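PDB 2GNN: vascular endothelial growth factor homolog, which induces endothelial proliferation as a secreted, disulfide-linked homodimeric growth factor of the PDGF/VEGF family that binds vascular endothelial growth factor receptors. Local coordinates for residues V31-F43 with G78-F92. Residues are numbered along the deposited sequence; the frame is centred on the assembly and turned at random.
Sequences VSETHPELTSQRF and GASGSGSNGMQRLSF
His-35 sets the edge of its imidazole over one face of the Phe-92 ring, a T-shaped pair with centroids 5.2 Å apart and planes at 70°. The pair is one end of a worked example of how a loop of a cystine-knot growth factor of the PDGF/VEGF family packs on a beta hairpin: residues 31-43, most of the connection between strands 23-30 and 47-54, lie against the hairpin of strands 62-79 and 85-102. The rotation of the imidazole is probably restrained by ND1, which donates in its ring plane to Thr-34 OG1 at 2.8 Å. That hydroxyl, which chi1 of 67° turns back over the weakly bonded helical turn at 31-34, gives its own hydrogen to a lone pair of Val-31 O and also touches Phe-92 CE2. Leu-90 fills the middle of the contact: its CD1 lies over a face of the His-35 ring and 3.9 Å from Phe-43 CE2, while its CD2 meets Leu-38 CD1 tip to tip. Farther along, two glutamines, each extended beyond CG, approach from opposite directions, their amide planes moderately inclined to each other. Gln-88 OE1 is gripped twice, by Gln-41 NE2 across the contact and by Ala-79 N at 2.9 Å within the hairpin, the latter tilted from the carbonyl plane. Gly-78, without a side chain, leaves this amide pair room to meet. The bond from Gln-41 NE2 to Gln-88 OE1 is 2.7 Å long and nearly straight at 176°.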
loop_
_atom_site.group_PDB
_atom_site.type_symbol
_atom_site.label_atom_id
_atom_site.label_comp_id
_atom_site.label_asym_id
_atom_site.label_seq_id
_atom_site.Cartn_x
_atom_site.Cartn_y
_atom_site.Cartn_z
ATOM N N VAL B 31 7.230 -6.540 8.656
ATOM C CA VAL B 31 7.366 -6.245 10.073
ATOM C C VAL B 31 8.840 -6.152 10.507
ATOM O O VAL B 31 9.205 -5.291 11.319
ATOM C CB VAL B 31 6.615 -7.278 10.943
ATOM C CG1 VAL B 31 6.876 -7.041 12.419
ATOM C CG2 VAL B 31 5.121 -7.209 10.675
ATOM N N SER B 32 9.691 -7.010 9.961
ATOM C CA SER B 32 11.084 -7.002 10.360
ATOM C C SER B 32 11.737 -5.646 10.074
ATOM O O SER B 32 12.616 -5.218 10.813
ATOM C CB SER B 32 11.845 -8.093 9.636
ATOM O OG SER B 32 11.850 -7.792 8.262
ATOM N N GLU B 33 11.318 -4.994 8.991
ATOM C CA GLU B 33 11.851 -3.686 8.599
ATOM C C GLU B 33 11.417 -2.545 9.524
ATOM O O GLU B 33 12.102 -1.530 9.622
ATOM C CB GLU B 33 11.426 -3.344 7.179
ATOM C CG GLU B 33 12.286 -3.989 6.101
ATOM C CD GLU B 33 11.823 -3.644 4.680
ATOM O OE1 GLU B 33 11.098 -2.617 4.486
ATOM O OE2 GLU B 33 12.198 -4.408 3.762
ATOM N N THR B 34 10.268 -2.708 10.166
ATOM C CA THR B 34 9.767 -1.735 11.099
ATOM C C THR B 34 10.478 -1.919 12.439
ATOM O O THR B 34 10.533 -1.002 13.253
ATOM C CB THR B 34 8.269 -1.913 11.351
ATOM O OG1 THR B 34 8.066 -3.150 12.034
ATOM C CG2 THR B 34 7.460 -1.904 10.036
ATOM N N HIS B 35 11.021 -3.113 12.661
ATOM C CA HIS B 35 11.706 -3.428 13.911
ATOM C C HIS B 35 13.043 -4.122 13.701
ATOM O O HIS B 35 13.199 -5.265 14.104
ATOM C CB HIS B 35 10.799 -4.294 14.778
ATOM C CG HIS B 35 9.710 -3.533 15.461
ATOM N ND1 HIS B 35 8.556 -3.151 14.817
ATOM C CD2 HIS B 35 9.592 -3.092 16.738
ATOM C CE1 HIS B 35 7.771 -2.510 15.665
ATOM N NE2 HIS B 35 8.373 -2.467 16.840
ATOM N N PRO B 36 14.017 -3.441 13.067
ATOM C CA PRO B 36 15.301 -4.058 12.718
ATOM C C PRO B 36 16.098 -4.610 13.889
ATOM O O PRO B 36 17.021 -5.408 13.698
ATOM C CB PRO B 36 16.085 -2.910 12.077
ATOM C CG PRO B 36 15.311 -1.674 12.339
ATOM C CD PRO B 36 13.919 -2.055 12.578
ATOM N N GLU B 37 15.760 -4.169 15.091
ATOM C CA GLU B 37 16.522 -4.519 16.285
ATOM C C GLU B 37 16.064 -5.885 16.815
ATOM O O GLU B 37 16.745 -6.521 17.621
ATOM C CB GLU B 37 16.396 -3.404 17.342
ATOM C CG GLU B 37 15.023 -3.332 18.070
ATOM C CD GLU B 37 13.883 -2.647 17.275
ATOM O OE1 GLU B 37 14.089 -2.142 16.142
ATOM O OE2 GLU B 37 12.757 -2.610 17.815
ATOM N N LEU B 38 14.907 -6.339 16.339
ATOM C CA LEU B 38 14.421 -7.677 16.665
ATOM C C LEU B 38 14.940 -8.678 15.627
ATOM O O LEU B 38 14.225 -9.072 14.691
ATOM C CB LEU B 38 12.897 -7.674 16.744
ATOM C CG LEU B 38 12.287 -6.915 17.937
ATOM C CD1 LEU B 38 10.778 -6.897 17.797
ATOM C CD2 LEU B 38 12.675 -7.553 19.241
ATOM N N THR B 39 16.207 -9.042 15.788
ATOM C CA THR B 39 16.964 -9.846 14.839
ATOM C C THR B 39 16.822 -11.312 15.249
ATOM O O THR B 39 16.390 -11.598 16.370
ATOM C CB THR B 39 18.442 -9.530 14.984
ATOM O OG1 THR B 39 18.753 -9.587 16.368
ATOM C CG2 THR B 39 18.818 -8.160 14.438
ATOM N N SER B 40 17.236 -12.233 14.369
ATOM C CA SER B 40 17.100 -13.688 14.585
ATOM C C SER B 40 15.692 -14.116 14.988
ATOM O O SER B 40 15.512 -14.923 15.898
ATOM C CB SER B 40 18.113 -14.194 15.623
ATOM O OG SER B 40 19.407 -14.230 15.054
ATOM N N GLN B 41 14.677 -13.540 14.360
ATOM C CA GLN B 41 13.302 -13.959 14.655
ATOM C C GLN B 41 12.409 -13.777 13.432
ATOM O O GLN B 41 12.782 -13.088 12.479
ATOM C CB GLN B 41 12.730 -13.248 15.876
ATOM C CG GLN B 41 11.943 -11.973 15.579
ATOM C CD GLN B 41 11.146 -11.526 16.760
ATOM O OE1 GLN B 41 11.695 -10.961 17.705
ATOM N NE2 GLN B 41 9.839 -11.799 16.744
ATOM N N ARG B 42 11.246 -14.428 13.451
ATOM C CA ARG B 42 10.274 -14.295 12.367
ATOM C C ARG B 42 9.027 -13.693 12.930
ATOM O O ARG B 42 8.785 -13.801 14.130
ATOM C CB ARG B 42 9.962 -15.660 11.756
ATOM C CG ARG B 42 11.136 -16.264 11.020
ATOM C CD ARG B 42 10.691 -16.885 9.762
ATOM N NE ARG B 42 11.816 -17.300 8.947
ATOM C CZ ARG B 42 12.197 -16.680 7.838
ATOM N NH1 ARG B 42 11.538 -15.609 7.421
ATOM N NH2 ARG B 42 13.236 -17.134 7.146
ATOM N N PHE B 43 8.236 -13.060 12.068
ATOM C CA PHE B 43 6.940 -12.522 12.495
ATOM C C PHE B 43 5.809 -13.148 11.706
ATOM O O PHE B 43 5.927 -13.403 10.513
ATOM C CB PHE B 43 6.884 -10.998 12.346
ATOM C CG PHE B 43 8.026 -10.279 13.044
ATOM C CD1 PHE B 43 9.225 -10.057 12.387
ATOM C CD2 PHE B 43 7.892 -9.827 14.359
ATOM C CE1 PHE B 43 10.297 -9.401 13.032
ATOM C CE2 PHE B 43 8.943 -9.173 15.002
ATOM C CZ PHE B 43 10.142 -8.961 14.332
ATOM N N GLY B 78 5.228 -13.721 17.405
ATOM C CA GLY B 78 6.665 -13.602 17.241
ATOM C C GLY B 78 7.358 -14.525 18.209
ATOM O O GLY B 78 6.932 -15.660 18.395
ATOM N N ALA B 79 8.426 -14.030 18.835
ATOM C CA ALA B 79 9.239 -14.830 19.726
ATOM C C ALA B 79 9.014 -14.427 21.170
ATOM O O ALA B 79 8.790 -13.257 21.481
ATOM C CB ALA B 79 10.690 -14.700 19.357
ATOM N N SER B 80 9.047 -15.418 22.047
ATOM C CA SER B 80 9.068 -15.202 23.472
ATOM C C SER B 80 10.521 -15.123 23.981
ATOM O O SER B 80 11.504 -15.239 23.209
ATOM C CB SER B 80 8.384 -16.370 24.139
ATOM O OG SER B 80 9.189 -17.516 23.938
ATOM N N GLY B 81 10.644 -14.964 25.294
ATOM C CA GLY B 81 11.927 -14.877 25.975
ATOM C C GLY B 81 12.868 -16.013 25.660
ATOM O O GLY B 81 14.089 -15.802 25.567
ATOM N N SER B 82 12.308 -17.208 25.461
ATOM C CA SER B 82 13.099 -18.402 25.137
ATOM C C SER B 82 13.322 -18.576 23.663
ATOM O O SER B 82 14.000 -19.530 23.244
ATOM C CB SER B 82 12.445 -19.660 25.677
ATOM O OG SER B 82 11.168 -19.857 25.094
ATOM N N GLY B 83 12.781 -17.662 22.861
ATOM C CA GLY B 83 12.908 -17.797 21.396
ATOM C C GLY B 83 11.847 -18.732 20.819
ATOM O O GLY B 83 11.874 -19.054 19.645
ATOM N N SER B 84 10.914 -19.165 21.667
ATOM C CA SER B 84 9.771 -19.960 21.252
ATOM C C SER B 84 8.782 -19.079 20.498
ATOM O O SER B 84 8.971 -17.861 20.401
ATOM C CB SER B 84 9.095 -20.567 22.483
ATOM O OG SER B 84 9.996 -21.450 23.119
ATOM N N ASN B 85 7.731 -19.695 19.961
ATOM C CA ASN B 85 6.637 -18.951 19.381
ATOM C C ASN B 85 5.864 -18.346 20.528
ATOM O O ASN B 85 5.507 -19.038 21.503
ATOM C CB ASN B 85 5.726 -19.868 18.533
ATOM C CG ASN B 85 6.296 -20.146 17.133
ATOM O OD1 ASN B 85 6.222 -19.299 16.238
ATOM N ND2 ASN B 85 6.859 -21.338 16.945
ATOM N N GLY B 86 5.606 -17.049 20.433
ATOM C CA GLY B 86 4.804 -16.371 21.457
ATOM C C GLY B 86 4.317 -15.042 20.944
ATOM O O GLY B 86 4.957 -14.435 20.089
ATOM N N MET B 87 3.178 -14.588 21.451
ATOM C CA MET B 87 2.640 -13.291 21.040
ATOM C C MET B 87 3.558 -12.134 21.479
ATOM O O MET B 87 4.238 -12.235 22.501
ATOM C CB MET B 87 1.220 -13.099 21.585
ATOM C CG MET B 87 0.220 -14.216 21.192
ATOM S SD MET B 87 0.191 -14.521 19.404
ATOM C CE MET B 87 -0.733 -13.122 18.795
ATOM N N GLN B 88 3.582 -11.066 20.679
ATOM C CA GLN B 88 4.281 -9.827 21.004
ATOM C C GLN B 88 3.416 -8.636 20.660
ATOM O O GLN B 88 2.961 -8.537 19.527
ATOM C CB GLN B 88 5.540 -9.714 20.162
ATOM C CG GLN B 88 6.651 -10.616 20.564
ATOM C CD GLN B 88 7.860 -10.382 19.719
ATOM O OE1 GLN B 88 8.176 -11.171 18.831
ATOM N NE2 GLN B 88 8.553 -9.281 19.981
ATOM N N ARG B 89 3.170 -7.741 21.618
ATOM C CA ARG B 89 2.609 -6.428 21.283
ATOM C C ARG B 89 3.752 -5.508 20.868
ATOM O O ARG B 89 4.676 -5.279 21.648
ATOM C CB ARG B 89 1.839 -5.799 22.445
ATOM C CG ARG B 89 0.840 -6.698 23.141
ATOM C CD ARG B 89 1.357 -7.119 24.516
ATOM N NE ARG B 89 0.734 -6.369 25.611
ATOM C CZ ARG B 89 1.256 -6.218 26.831
ATOM N NH1 ARG B 89 2.436 -6.747 27.142
ATOM N NH2 ARG B 89 0.591 -5.520 27.748
ATOM N N LEU B 90 3.695 -4.993 19.645
ATOM C CA LEU B 90 4.722 -4.090 19.136
ATOM C C LEU B 90 4.113 -2.770 18.676
ATOM O O LEU B 90 2.927 -2.701 18.393
ATOM C CB LEU B 90 5.500 -4.755 18.011
ATOM C CG LEU B 90 6.299 -6.008 18.383
ATOM C CD1 LEU B 90 6.872 -6.675 17.142
ATOM C CD2 LEU B 90 7.407 -5.703 19.411
ATOM N N SER B 91 4.926 -1.719 18.624
ATOM C CA SER B 91 4.457 -0.368 18.321
ATOM C C SER B 91 4.869 -0.002 16.911
ATOM O O SER B 91 5.968 -0.350 16.474
ATOM C CB SER B 91 5.059 0.623 19.319
ATOM O OG SER B 91 4.578 1.947 19.131
ATOM N N PHE B 92 3.976 0.679 16.195
ATOM C CA PHE B 92 4.219 1.070 14.803
ATOM C C PHE B 92 3.837 2.526 14.600
ATOM O O PHE B 92 2.909 3.034 15.225
ATOM C CB PHE B 92 3.408 0.191 13.831
ATOM C CG PHE B 92 3.702 -1.278 13.954
ATOM C CD1 PHE B 92 3.082 -2.046 14.940
ATOM C CD2 PHE B 92 4.611 -1.883 13.112
ATOM C CE1 PHE B 92 3.379 -3.396 15.078
ATOM C CE2 PHE B 92 4.910 -3.236 13.244
ATOM C CZ PHE B 92 4.277 -3.990 14.228
#